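Local coordinates for protein 3-hydroxyisobutyrate dehydrogenase (Thermus thermophilus, PDB 2CVZ) that probably catalyses the NADP-dependent oxidation of 3-hydroxyisobutyrate, a step of valine catabolism, and binds NADPH in a Rossmann-type domain, at residues C[4-9]-C[15-20]; C[31-36]-C[45-50]; C[99-104]-C[109-114]. All blocks are in the same frame, centred on the assembly; numbering follows the deposited sequence.

How the interactions relate
The three contacts follow one another along the chain, and each joins a helix to a strand of the same mixed sheet in the NAD-binding domain. Interaction 1 packs strand 4-7 against helix 13-23. Interaction 2 packs the start of helix 34-43 against the short strand 46-47, which is outermost within the chain. Their centres are about 11 Å apart, and they touch where Leu9 meets Lys35 and Ala36. Both also reach NADPH, so together they supply part of the cofactor site, round the adenosine ribose and its 2'-phosphate. Interaction 3 joins helix 94-105 to strand 110-117, farther across the sheet. Its centre lies about 19 Å from that of interaction 1 and about 23 Å from that of interaction 2.

Interaction 1. Residues C[4-9]-C[15-20]; sequences VAFIGL and PMAGHL. With NDP (NADPH dihydro-nicotinamide-adenine-dinucleotide phosphate), chain G.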
loop_
_atom_site.group_PDB
_atom_site.type_symbol
_atom_site.label_atom_id
_atom_site.label_comp_id
_atom_site.label_asym_id
_atom_site.label_seq_id
_atom_site.Cartn_x
_atom_site.Cartn_y
_atom_site.Cartn_z
ATOM N N VAL C 4 -18.727 -29.413 32.856
ATOM C CA VAL C 4 -17.913 -28.603 31.968
ATOM C C VAL C 4 -17.663 -27.307 32.723
ATOM O O VAL C 4 -18.349 -27.015 33.704
ATOM C CB VAL C 4 -18.628 -28.313 30.628
ATOM C CG1 VAL C 4 -18.913 -29.626 29.907
ATOM C CG2 VAL C 4 -19.917 -27.542 30.873
ATOM N N ALA C 5 -16.670 -26.541 32.293
ATOM C CA ALA C 5 -16.363 -25.290 32.969
ATOM C C ALA C 5 -15.953 -24.258 31.942
ATOM O O ALA C 5 -15.414 -24.606 30.895
ATOM C CB ALA C 5 -15.242 -25.503 33.979
ATOM N N PHE C 6 -16.214 -22.989 32.238
ATOM C CA PHE C 6 -15.856 -21.922 31.316
ATOM C C PHE C 6 -15.065 -20.839 32.040
ATOM O O PHE C 6 -15.431 -20.412 33.140
ATOM C CB PHE C 6 -17.115 -21.304 30.701
ATOM C CG PHE C 6 -16.868 -20.614 29.387
ATOM C CD1 PHE C 6 -17.147 -21.261 28.185
ATOM C CD2 PHE C 6 -16.335 -19.328 29.346
ATOM C CE1 PHE C 6 -16.895 -20.636 26.960
ATOM C CE2 PHE C 6 -16.080 -18.696 28.128
ATOM C CZ PHE C 6 -16.361 -19.351 26.934
ATOM N N ILE C 7 -13.977 -20.401 31.414
ATOM C CA ILE C 7 -13.127 -19.360 31.977
ATOM C C ILE C 7 -13.119 -18.152 31.050
ATOM O O ILE C 7 -12.830 -18.282 29.861
ATOM C CB ILE C 7 -11.673 -19.855 32.142
ATOM C CG1 ILE C 7 -11.622 -21.002 33.153
ATOM C CG2 ILE C 7 -10.780 -18.701 32.572
ATOM C CD1 ILE C 7 -10.266 -21.674 33.248
ATOM N N GLY C 8 -13.439 -16.982 31.596
ATOM C CA GLY C 8 -13.454 -15.772 30.793
ATOM C C GLY C 8 -14.844 -15.429 30.299
ATOM O O GLY C 8 -15.203 -15.729 29.161
ATOM N N LEU C 9 -15.629 -14.786 31.159
ATOM C CA LEU C 9 -16.992 -14.408 30.811
ATOM C C LEU C 9 -17.051 -13.004 30.218
ATOM O O LEU C 9 -17.648 -12.097 30.799
ATOM C CB LEU C 9 -17.884 -14.496 32.055
ATOM C CG LEU C 9 -17.812 -15.836 32.797
ATOM C CD1 LEU C 9 -18.672 -15.781 34.051
ATOM C CD2 LEU C 9 -18.279 -16.962 31.877
ATOM N N PRO C 15 -22.130 -15.026 27.016
ATOM C CA PRO C 15 -23.225 -15.740 26.346
ATOM C C PRO C 15 -22.870 -17.182 25.972
ATOM O O PRO C 15 -23.712 -18.074 26.053
ATOM C CB PRO C 15 -23.520 -14.864 25.126
ATOM C CG PRO C 15 -22.196 -14.207 24.846
ATOM C CD PRO C 15 -21.708 -13.854 26.227
HETATM N N MSE C 16 -21.622 -17.409 25.569
HETATM C CA MSE C 16 -21.187 -18.753 25.202
HETATM C C MSE C 16 -21.369 -19.720 26.362
HETATM O O MSE C 16 -21.909 -20.819 26.193
HETATM C CB MSE C 16 -19.719 -18.736 24.775
HETATM C CG MSE C 16 -19.489 -18.113 23.417
HETATM SE SE MSE C 16 -17.603 -17.910 23.044
HETATM C CE MSE C 16 -17.149 -19.757 22.751
ATOM N N ALA C 17 -20.912 -19.310 27.541
ATOM C CA ALA C 17 -21.030 -20.140 28.730
ATOM C C ALA C 17 -22.499 -20.293 29.095
ATOM O O ALA C 17 -22.884 -21.247 29.768
ATOM C CB ALA C 17 -20.260 -19.515 29.886
ATOM N N GLY C 18 -23.317 -19.341 28.656
ATOM C CA GLY C 18 -24.740 -19.409 28.939
ATOM C C GLY C 18 -25.359 -20.605 28.238
ATOM O O GLY C 18 -26.186 -21.320 28.814
ATOM N N HIS C 19 -24.967 -20.828 26.988
ATOM C CA HIS C 19 -25.491 -21.962 26.238
ATOM C C HIS C 19 -25.077 -23.268 26.902
ATOM O O HIS C 19 -25.873 -24.205 26.997
ATOM C CB HIS C 19 -25.005 -21.908 24.790
ATOM C CG HIS C 19 -25.706 -20.869 23.973
ATOM N ND1 HIS C 19 -27.018 -21.005 23.573
ATOM C CD2 HIS C 19 -25.306 -19.649 23.546
ATOM C CE1 HIS C 19 -27.397 -19.912 22.935
ATOM N NE2 HIS C 19 -26.376 -19.072 22.906
ATOM N N LEU C 20 -23.837 -23.324 27.376
ATOM C CA LEU C 20 -23.344 -24.518 28.050
ATOM C C LEU C 20 -24.098 -24.757 29.356
ATOM O O LEU C 20 -24.461 -25.884 29.672
ATOM C CB LEU C 20 -21.852 -24.379 28.367
ATOM C CG LEU C 20 -20.861 -24.377 27.203
ATOM C CD1 LEU C 20 -19.470 -24.059 27.728
ATOM C CD2 LEU C 20 -20.874 -25.734 26.514
HETATM P PA NDP G . -13.639 -9.137 26.360
HETATM O O1A NDP G . -15.040 -8.815 26.390
HETATM O O2A NDP G . -12.548 -8.099 26.412
HETATM O O5B NDP G . -13.412 -10.224 27.563
HETATM C C5B NDP G . -12.096 -10.720 27.835
HETATM C C4B NDP G . -12.317 -11.687 28.990
HETATM O O4B NDP G . -10.999 -12.186 29.342
HETATM C C3B NDP G . -12.938 -11.141 30.235
HETATM O O3B NDP G . -13.788 -12.159 30.826
HETATM C C2B NDP G . -11.800 -10.856 31.136
HETATM O O2B NDP G . -12.050 -10.741 32.538
HETATM C C1B NDP G . -10.843 -11.934 30.729
HETATM N N9A NDP G . -9.429 -11.589 31.042
HETATM C C8A NDP G . -8.641 -10.534 30.524
HETATM N N7A NDP G . -7.428 -10.556 31.040
HETATM C C5A NDP G . -7.393 -11.617 31.902
HETATM C C6A NDP G . -6.403 -12.168 32.748
HETATM N N6A NDP G . -5.189 -11.619 32.807
HETATM N N1A NDP G . -6.698 -13.259 33.497
HETATM C C2A NDP G . -7.931 -13.812 33.433
HETATM N N3A NDP G . -8.936 -13.370 32.669
HETATM C C4A NDP G . -8.600 -12.257 31.917
HETATM O O3 NDP G . -13.311 -10.053 25.123
HETATM P PN NDP G . -14.120 -10.716 23.916
HETATM O O1N NDP G . -14.699 -9.615 23.139
HETATM O O2N NDP G . -15.001 -11.724 24.592
HETATM O O5D NDP G . -12.946 -11.514 23.185
HETATM C C5D NDP G . -12.270 -12.654 23.809
HETATM C C4D NDP G . -11.596 -13.467 22.661
HETATM O O4D NDP G . -12.600 -13.749 21.689
HETATM C C3D NDP G . -10.535 -12.647 21.919
HETATM O O3D NDP G . -9.431 -13.502 21.592
HETATM C C2D NDP G . -11.258 -12.094 20.719
HETATM O O2D NDP G . -10.319 -11.708 19.731
HETATM C C1D NDP G . -12.141 -13.370 20.389
HETATM N N1N NDP G . -13.351 -13.097 19.553
HETATM C C2N NDP G . -14.117 -11.932 19.836
HETATM C C3N NDP G . -15.292 -11.718 19.007
HETATM C C7N NDP G . -16.148 -10.548 19.234
HETATM O O7N NDP G . -16.964 -10.124 18.389
HETATM N N7N NDP G . -16.090 -9.883 20.403
HETATM C C4N NDP G . -15.592 -12.649 18.002
HETATM C C5N NDP G . -14.837 -13.758 17.753
HETATM C C6N NDP G . -13.716 -13.985 18.527
HETATM P P2B NDP G . -12.637 -9.472 33.217
HETATM O O1X NDP G . -12.131 -9.582 34.600
HETATM O O2X NDP G . -14.121 -9.526 33.120
HETATM O O3X NDP G . -12.097 -8.222 32.526
#
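Phe6 carries this buried contact, with the methyl of Ala17 over one face of its ring. Ala17 CB lies 4.1 Å from the centroid of the Phe6 ring and 29° off the normal, a CH-pi contact. The methyl sits toward the root of the ring, 3.6 Å from Phe6 CG. Leu20 comes to the ring edge, near its plane, with CD1 3.7 Å from Phe6 CD1. At the far end, Met16 CB, of a selenomethionine, meets Phe6 CZ obliquely at 4.0 Å. With CG anti to the backbone N (chi1 -157°), the Phe6 ring reaches all three helix residues. Leu9 adds a further apolar touch on Ala17, its CD2 3.8 Å from Ala17 CB.

Strand 4-7 and helix 13-23 open a beta-alpha-beta unit that ends in strand 26-29. Strand 4-7 and helix 15-20 run nearly antiparallel, at 172°, as expected of a strand that turns back into a helix. Gly8 fits the first glycine of a Rossmann-type GxGxxG pattern. Just after it, Leu9 N approaches O3B of NADPH to 3.2 Å and is hydrogen-bonded to Asn30 OD1. Farther out, Phe60 of strand 58-61 packs on both Phe6 and Leu20, while His39 of helix 34-43 touches Ala17.

Interaction 2. Residues C[31-36]-C[45-50]; sequences RTFEKA and SEAVPL. With NDP (NADPH dihydro-nicotinamide-adenine-dinucleotide phosphate), chain G.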
loop_
_atom_site.group_PDB
_atom_site.type_symbol
_atom_site.label_atom_id
_atom_site.label_comp_id
_atom_site.label_asym_id
_atom_site.label_seq_id
_atom_site.Cartn_x
_atom_site.Cartn_y
_atom_site.Cartn_z
ATOM N N ARG C 31 -12.208 -13.344 36.204
ATOM C CA ARG C 31 -11.311 -12.509 36.994
ATOM C C ARG C 31 -12.144 -11.552 37.838
ATOM O O ARG C 31 -11.957 -11.455 39.050
ATOM C CB ARG C 31 -10.380 -11.730 36.066
ATOM C CG ARG C 31 -9.418 -10.805 36.772
ATOM C CD ARG C 31 -8.455 -10.175 35.780
ATOM N NE ARG C 31 -9.150 -9.461 34.713
ATOM C CZ ARG C 31 -8.541 -8.724 33.790
ATOM N NH1 ARG C 31 -7.220 -8.601 33.806
ATOM N NH2 ARG C 31 -9.247 -8.111 32.847
ATOM N N THR C 32 -13.053 -10.834 37.185
ATOM C CA THR C 32 -13.957 -9.924 37.881
ATOM C C THR C 32 -15.116 -10.845 38.255
ATOM O O THR C 32 -16.068 -11.001 37.491
ATOM C CB THR C 32 -14.459 -8.805 36.943
ATOM O OG1 THR C 32 -13.340 -8.045 36.464
ATOM C CG2 THR C 32 -15.417 -7.879 37.679
ATOM N N PHE C 33 -15.015 -11.462 39.429
ATOM C CA PHE C 33 -16.009 -12.424 39.892
ATOM C C PHE C 33 -17.477 -12.013 39.883
ATOM O O PHE C 33 -18.346 -12.867 39.722
ATOM C CB PHE C 33 -15.635 -12.933 41.284
ATOM C CG PHE C 33 -16.137 -14.316 41.570
ATOM C CD1 PHE C 33 -17.053 -14.546 42.590
ATOM C CD2 PHE C 33 -15.695 -15.394 40.809
ATOM C CE1 PHE C 33 -17.521 -15.831 42.849
ATOM C CE2 PHE C 33 -16.156 -16.682 41.057
ATOM C CZ PHE C 33 -17.071 -16.902 42.080
ATOM N N GLU C 34 -17.769 -10.728 40.058
ATOM C CA GLU C 34 -19.163 -10.287 40.043
ATOM C C GLU C 34 -19.840 -10.802 38.773
ATOM O O GLU C 34 -21.035 -11.103 38.767
ATOM C CB GLU C 34 -19.253 -8.758 40.088
ATOM C CG GLU C 34 -18.765 -8.136 41.392
ATOM C CD GLU C 34 -17.307 -8.453 41.691
ATOM O OE1 GLU C 34 -16.443 -8.160 40.838
ATOM O OE2 GLU C 34 -17.027 -8.994 42.784
ATOM N N LYS C 35 -19.056 -10.906 37.704
ATOM C CA LYS C 35 -19.541 -11.381 36.410
ATOM C C LYS C 35 -19.939 -12.856 36.500
ATOM O O LYS C 35 -20.914 -13.288 35.881
ATOM C CB LYS C 35 -18.442 -11.208 35.356
ATOM C CG LYS C 35 -18.892 -11.436 33.926
ATOM C CD LYS C 35 -19.421 -10.158 33.294
ATOM C CE LYS C 35 -18.318 -9.117 33.156
ATOM N NZ LYS C 35 -18.762 -7.924 32.381
ATOM N N ALA C 36 -19.174 -13.626 37.268
ATOM C CA ALA C 36 -19.458 -15.044 37.443
ATOM C C ALA C 36 -20.748 -15.203 38.246
ATOM O O ALA C 36 -21.607 -16.015 37.899
ATOM C CB ALA C 36 -18.301 -15.727 38.163
ATOM N N SER C 45 -25.544 -21.576 35.982
ATOM C CA SER C 45 -24.192 -22.105 36.060
ATOM C C SER C 45 -23.798 -21.974 37.524
ATOM O O SER C 45 -24.592 -21.492 38.336
ATOM C CB SER C 45 -23.245 -21.274 35.193
ATOM O OG SER C 45 -23.342 -19.895 35.514
ATOM N N GLU C 46 -22.592 -22.410 37.867
ATOM C CA GLU C 46 -22.124 -22.300 39.244
ATOM C C GLU C 46 -20.799 -21.553 39.274
ATOM O O GLU C 46 -19.787 -22.047 38.776
ATOM C CB GLU C 46 -21.936 -23.679 39.881
ATOM C CG GLU C 46 -21.810 -23.621 41.404
ATOM C CD GLU C 46 -21.417 -24.951 42.026
ATOM O OE1 GLU C 46 -21.836 -26.006 41.504
ATOM O OE2 GLU C 46 -20.699 -24.940 43.051
ATOM N N ALA C 47 -20.814 -20.353 39.846
ATOM C CA ALA C 47 -19.600 -19.552 39.950
ATOM C C ALA C 47 -18.722 -20.189 41.017
ATOM O O ALA C 47 -19.171 -20.416 42.137
ATOM C CB ALA C 47 -19.951 -18.119 40.335
ATOM N N VAL C 48 -17.472 -20.485 40.670
ATOM C CA VAL C 48 -16.554 -21.115 41.614
ATOM C C VAL C 48 -15.146 -20.541 41.520
ATOM O O VAL C 48 -14.797 -19.887 40.540
ATOM C CB VAL C 48 -16.441 -22.636 41.350
ATOM C CG1 VAL C 48 -17.801 -23.300 41.481
ATOM C CG2 VAL C 48 -15.862 -22.874 39.961
ATOM N N PRO C 49 -14.318 -20.766 42.558
ATOM C CA PRO C 49 -12.951 -20.246 42.501
ATOM C C PRO C 49 -12.233 -21.014 41.392
ATOM O O PRO C 49 -12.538 -22.184 41.143
ATOM C CB PRO C 49 -12.403 -20.555 43.893
ATOM C CG PRO C 49 -13.170 -21.779 44.296
ATOM C CD PRO C 49 -14.568 -21.443 43.842
ATOM N N LEU C 50 -11.291 -20.353 40.731
ATOM C CA LEU C 50 -10.555 -20.947 39.623
ATOM C C LEU C 50 -10.130 -22.403 39.793
ATOM O O LEU C 50 -10.193 -23.181 38.843
ATOM C CB LEU C 50 -9.327 -20.092 39.304
ATOM C CG LEU C 50 -8.536 -20.500 38.061
ATOM C CD1 LEU C 50 -9.451 -20.503 36.845
ATOM C CD2 LEU C 50 -7.379 -19.538 37.858
HETATM P PA NDP G . -13.639 -9.137 26.360
HETATM O O1A NDP G . -15.040 -8.815 26.390
HETATM O O2A NDP G . -12.548 -8.099 26.412
HETATM O O5B NDP G . -13.412 -10.224 27.563
HETATM C C5B NDP G . -12.096 -10.720 27.835
HETATM C C4B NDP G . -12.317 -11.687 28.990
HETATM O O4B NDP G . -10.999 -12.186 29.342
HETATM C C3B NDP G . -12.938 -11.141 30.235
HETATM O O3B NDP G . -13.788 -12.159 30.826
HETATM C C2B NDP G . -11.800 -10.856 31.136
HETATM O O2B NDP G . -12.050 -10.741 32.538
HETATM C C1B NDP G . -10.843 -11.934 30.729
HETATM N N9A NDP G . -9.429 -11.589 31.042
HETATM C C8A NDP G . -8.641 -10.534 30.524
HETATM N N7A NDP G . -7.428 -10.556 31.040
HETATM C C5A NDP G . -7.393 -11.617 31.902
HETATM C C6A NDP G . -6.403 -12.168 32.748
HETATM N N6A NDP G . -5.189 -11.619 32.807
HETATM N N1A NDP G . -6.698 -13.259 33.497
HETATM C C2A NDP G . -7.931 -13.812 33.433
HETATM N N3A NDP G . -8.936 -13.370 32.669
HETATM C C4A NDP G . -8.600 -12.257 31.917
HETATM O O3 NDP G . -13.311 -10.053 25.123
HETATM P PN NDP G . -14.120 -10.716 23.916
HETATM O O1N NDP G . -14.699 -9.615 23.139
HETATM O O2N NDP G . -15.001 -11.724 24.592
HETATM O O5D NDP G . -12.946 -11.514 23.185
HETATM C C5D NDP G . -12.270 -12.654 23.809
HETATM C C4D NDP G . -11.596 -13.467 22.661
HETATM O O4D NDP G . -12.600 -13.749 21.689
HETATM C C3D NDP G . -10.535 -12.647 21.919
HETATM O O3D NDP G . -9.431 -13.502 21.592
HETATM C C2D NDP G . -11.258 -12.094 20.719
HETATM O O2D NDP G . -10.319 -11.708 19.731
HETATM C C1D NDP G . -12.141 -13.370 20.389
HETATM N N1N NDP G . -13.351 -13.097 19.553
HETATM C C2N NDP G . -14.117 -11.932 19.836
HETATM C C3N NDP G . -15.292 -11.718 19.007
HETATM C C7N NDP G . -16.148 -10.548 19.234
HETATM O O7N NDP G . -16.964 -10.124 18.389
HETATM N N7N NDP G . -16.090 -9.883 20.403
HETATM C C4N NDP G . -15.592 -12.649 18.002
HETATM C C5N NDP G . -14.837 -13.758 17.753
HETATM C C6N NDP G . -13.716 -13.985 18.527
HETATM P P2B NDP G . -12.637 -9.472 33.217
HETATM O O1X NDP G . -12.131 -9.582 34.600
HETATM O O2X NDP G . -14.121 -9.526 33.120
HETATM O O3X NDP G . -12.097 -8.222 32.526
#
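Ala47 meets both Phe33 and Ala36, and this is the close-packed part of the contact. Its CB lies 3.6 Å from Ala36 CB, methyl against methyl. The same CB is 3.6 Å from Phe33 CZ, approached obliquely to the ring. Phe33 CG is anti to the backbone N (chi1 -152°), which carries the far end of the ring to the strand. There its edge meets the backbone of Val48, with CE2 3.5 Å from Val48 O.

Ala36 is buried, while Phe33 and Ala47 keep some exposure, so this side of the contact borders solvent. The contact belongs to the beta-alpha-beta unit of strand 26-29, helix 34-43 and strand 46-47. Gln40 OE1 of this helix accepts a hydrogen bond from Ala47 N.

Arg31 and Thr32, at the start of 31-36, bind NADPH instead of meeting 45-50. The guanidinium is fixed in two ways. Arg31 NE gives a nearly straight bond (177°) to O1X of NADPH at 3.0 Å, and Arg31 NH2 bonds O3X at 2.9 Å. One face of the group also covers the adenine near N7A. Thr32 OG1 donates to the same O1X at 2.7 Å. O1X thus takes two firm bonds, from Arg31 NE and Thr32 OG1, and a weak one from Thr32 N. This grip on the 2'-phosphate, which NADH lacks, is consistent with a preference for NADP.

Interaction 3. Residues C[99-104]-C[109-114]; sequences RLAERL and VTYLDA
Tyr111 stands at the centre of the apolar packing, with three helix residues round it. Leu104 CD1 lies 3.8 Å from Tyr111 CB. Leu100 CD2 reaches farther along the ring, 3.7 Å from Tyr111 CE1, and the two side chains cross at about a right angle. Ala101 CB meets Tyr111 CB at 3.9 Å. All three approach the ring obliquely. Tyr111 CG is anti to the backbone N (chi1 175°), and the ring extends alongside the helix. Nearer the turn, Leu104 CB packs on Val109 CB at 4.1 Å.

One direct hydrogen bond crosses the contact, from Val109 N to Leu104 O at 3.2 Å. The donor sits well above the carbonyl plane. A water makes a second, bridging link. It donates to Ala101 O and Val109 O and accepts from Tyr111 N.

Helix 94-105 and strand 110-117 are the last two elements of a beta-alpha-beta unit that starts with strand 85-88. Helix 99-104 and strand 110-113 run at 159°, close to antiparallel. Tyr111 OH is hydrogen-bonded to Asp88 and His162. Tyr111 therefore joins an apolar helix face to a polar cluster, and the water gives three backbone groups partners within a buried contact.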
loop_
_atom_site.group_PDB
_atom_site.type_symbol
_atom_site.label_atom_id
_atom_site.label_comp_id
_atom_site.label_asym_id
_atom_site.label_seq_id
_atom_site.Cartn_x
_atom_site.Cartn_y
_atom_site.Cartn_z
ATOM N N ARG C 99 2.900 -25.029 21.943
ATOM C CA ARG C 99 3.731 -25.254 23.117
ATOM C C ARG C 99 2.837 -25.470 24.326
ATOM O O ARG C 99 3.134 -26.294 25.190
ATOM C CB ARG C 99 4.667 -24.067 23.356
ATOM C CG ARG C 99 5.821 -23.987 22.366
ATOM C CD ARG C 99 6.866 -22.983 22.827
ATOM N NE ARG C 99 6.414 -21.603 22.685
ATOM C CZ ARG C 99 6.334 -20.963 21.523
ATOM N NH1 ARG C 99 6.679 -21.578 20.399
ATOM N NH2 ARG C 99 5.912 -19.707 21.484
ATOM N N LEU C 100 1.737 -24.727 24.383
ATOM C CA LEU C 100 0.794 -24.861 25.487
ATOM C C LEU C 100 0.213 -26.270 25.464
ATOM O O LEU C 100 0.059 -26.908 26.507
ATOM C CB LEU C 100 -0.331 -23.827 25.357
ATOM C CG LEU C 100 -1.452 -23.920 26.397
ATOM C CD1 LEU C 100 -0.880 -23.735 27.792
ATOM C CD2 LEU C 100 -2.506 -22.864 26.107
ATOM N N ALA C 101 -0.100 -26.756 24.266
ATOM C CA ALA C 101 -0.657 -28.094 24.107
ATOM C C ALA C 101 0.315 -29.137 24.656
ATOM O O ALA C 101 -0.086 -30.052 25.372
ATOM C CB ALA C 101 -0.953 -28.370 22.634
ATOM N N GLU C 102 1.592 -28.991 24.317
ATOM C CA GLU C 102 2.617 -29.919 24.787
ATOM C C GLU C 102 2.675 -29.884 26.309
ATOM O O GLU C 102 2.703 -30.922 26.968
ATOM C CB GLU C 102 3.983 -29.536 24.212
ATOM C CG GLU C 102 4.054 -29.572 22.696
ATOM C CD GLU C 102 5.424 -29.189 22.171
ATOM O OE1 GLU C 102 6.414 -29.854 22.551
ATOM O OE2 GLU C 102 5.512 -28.225 21.381
ATOM N N ARG C 103 2.699 -28.674 26.855
ATOM C CA ARG C 103 2.743 -28.465 28.295
ATOM C C ARG C 103 1.564 -29.152 28.983
ATOM O O ARG C 103 1.744 -29.880 29.961
ATOM C CB ARG C 103 2.720 -26.963 28.586
ATOM C CG ARG C 103 2.558 -26.585 30.048
ATOM C CD ARG C 103 3.742 -27.029 30.887
ATOM N NE ARG C 103 3.703 -26.421 32.213
ATOM C CZ ARG C 103 4.612 -26.631 33.159
ATOM N NH1 ARG C 103 5.638 -27.442 32.930
ATOM N NH2 ARG C 103 4.500 -26.023 34.333
ATOM N N LEU C 104 0.360 -28.922 28.468
ATOM C CA LEU C 104 -0.845 -29.518 29.037
ATOM C C LEU C 104 -0.828 -31.037 28.930
ATOM O O LEU C 104 -1.376 -31.737 29.784
ATOM C CB LEU C 104 -2.090 -28.969 28.334
ATOM C CG LEU C 104 -2.441 -27.507 28.622
ATOM C CD1 LEU C 104 -3.587 -27.062 27.727
ATOM C CD2 LEU C 104 -2.816 -27.353 30.089
ATOM N N VAL C 109 -3.864 -33.748 29.684
ATOM C CA VAL C 109 -4.909 -32.858 29.180
ATOM C C VAL C 109 -4.721 -32.613 27.687
ATOM O O VAL C 109 -3.615 -32.321 27.233
ATOM C CB VAL C 109 -4.884 -31.500 29.915
ATOM C CG1 VAL C 109 -5.919 -30.560 29.314
ATOM C CG2 VAL C 109 -5.159 -31.710 31.395
ATOM N N THR C 110 -5.806 -32.728 26.930
ATOM C CA THR C 110 -5.754 -32.528 25.486
ATOM C C THR C 110 -6.278 -31.156 25.078
ATOM O O THR C 110 -7.462 -30.852 25.242
ATOM C CB THR C 110 -6.562 -33.609 24.755
ATOM O OG1 THR C 110 -6.030 -34.899 25.085
ATOM C CG2 THR C 110 -6.488 -33.406 23.246
ATOM N N TYR C 111 -5.377 -30.334 24.547
ATOM C CA TYR C 111 -5.711 -28.985 24.104
ATOM C C TYR C 111 -6.189 -28.984 22.658
ATOM O O TYR C 111 -5.689 -29.738 21.819
ATOM C CB TYR C 111 -4.486 -28.074 24.220
ATOM C CG TYR C 111 -4.685 -26.667 23.682
ATOM C CD1 TYR C 111 -5.066 -25.623 24.527
ATOM C CD2 TYR C 111 -4.482 -26.379 22.329
ATOM C CE1 TYR C 111 -5.234 -24.323 24.040
ATOM C CE2 TYR C 111 -4.650 -25.083 21.832
ATOM C CZ TYR C 111 -5.022 -24.062 22.692
ATOM O OH TYR C 111 -5.163 -22.780 22.211
ATOM N N LEU C 112 -7.158 -28.122 22.378
ATOM C CA LEU C 112 -7.702 -27.973 21.036
ATOM C C LEU C 112 -7.964 -26.496 20.823
ATOM O O LEU C 112 -8.584 -25.857 21.672
ATOM C CB LEU C 112 -9.025 -28.728 20.894
ATOM C CG LEU C 112 -9.015 -30.254 20.994
ATOM C CD1 LEU C 112 -10.437 -30.774 20.908
ATOM C CD2 LEU C 112 -8.170 -30.834 19.875
ATOM N N ASP C 113 -7.473 -25.927 19.726
ATOM C CA ASP C 113 -7.777 -24.526 19.492
ATOM C C ASP C 113 -9.142 -24.518 18.827
ATOM O O ASP C 113 -9.378 -25.237 17.855
ATOM C CB ASP C 113 -6.723 -23.806 18.624
ATOM C CG ASP C 113 -6.151 -24.665 17.511
ATOM O OD1 ASP C 113 -5.915 -24.114 16.413
ATOM O OD2 ASP C 113 -5.901 -25.867 17.728
ATOM N N ALA C 114 -10.054 -23.729 19.380
ATOM C CA ALA C 114 -11.401 -23.658 18.846
ATOM C C ALA C 114 -11.922 -22.230 18.754
ATOM O O ALA C 114 -12.974 -21.906 19.309
ATOM C CB ALA C 114 -12.337 -24.505 19.706
HETATM O O HOH W 1 -2.672 -31.056 25.010
#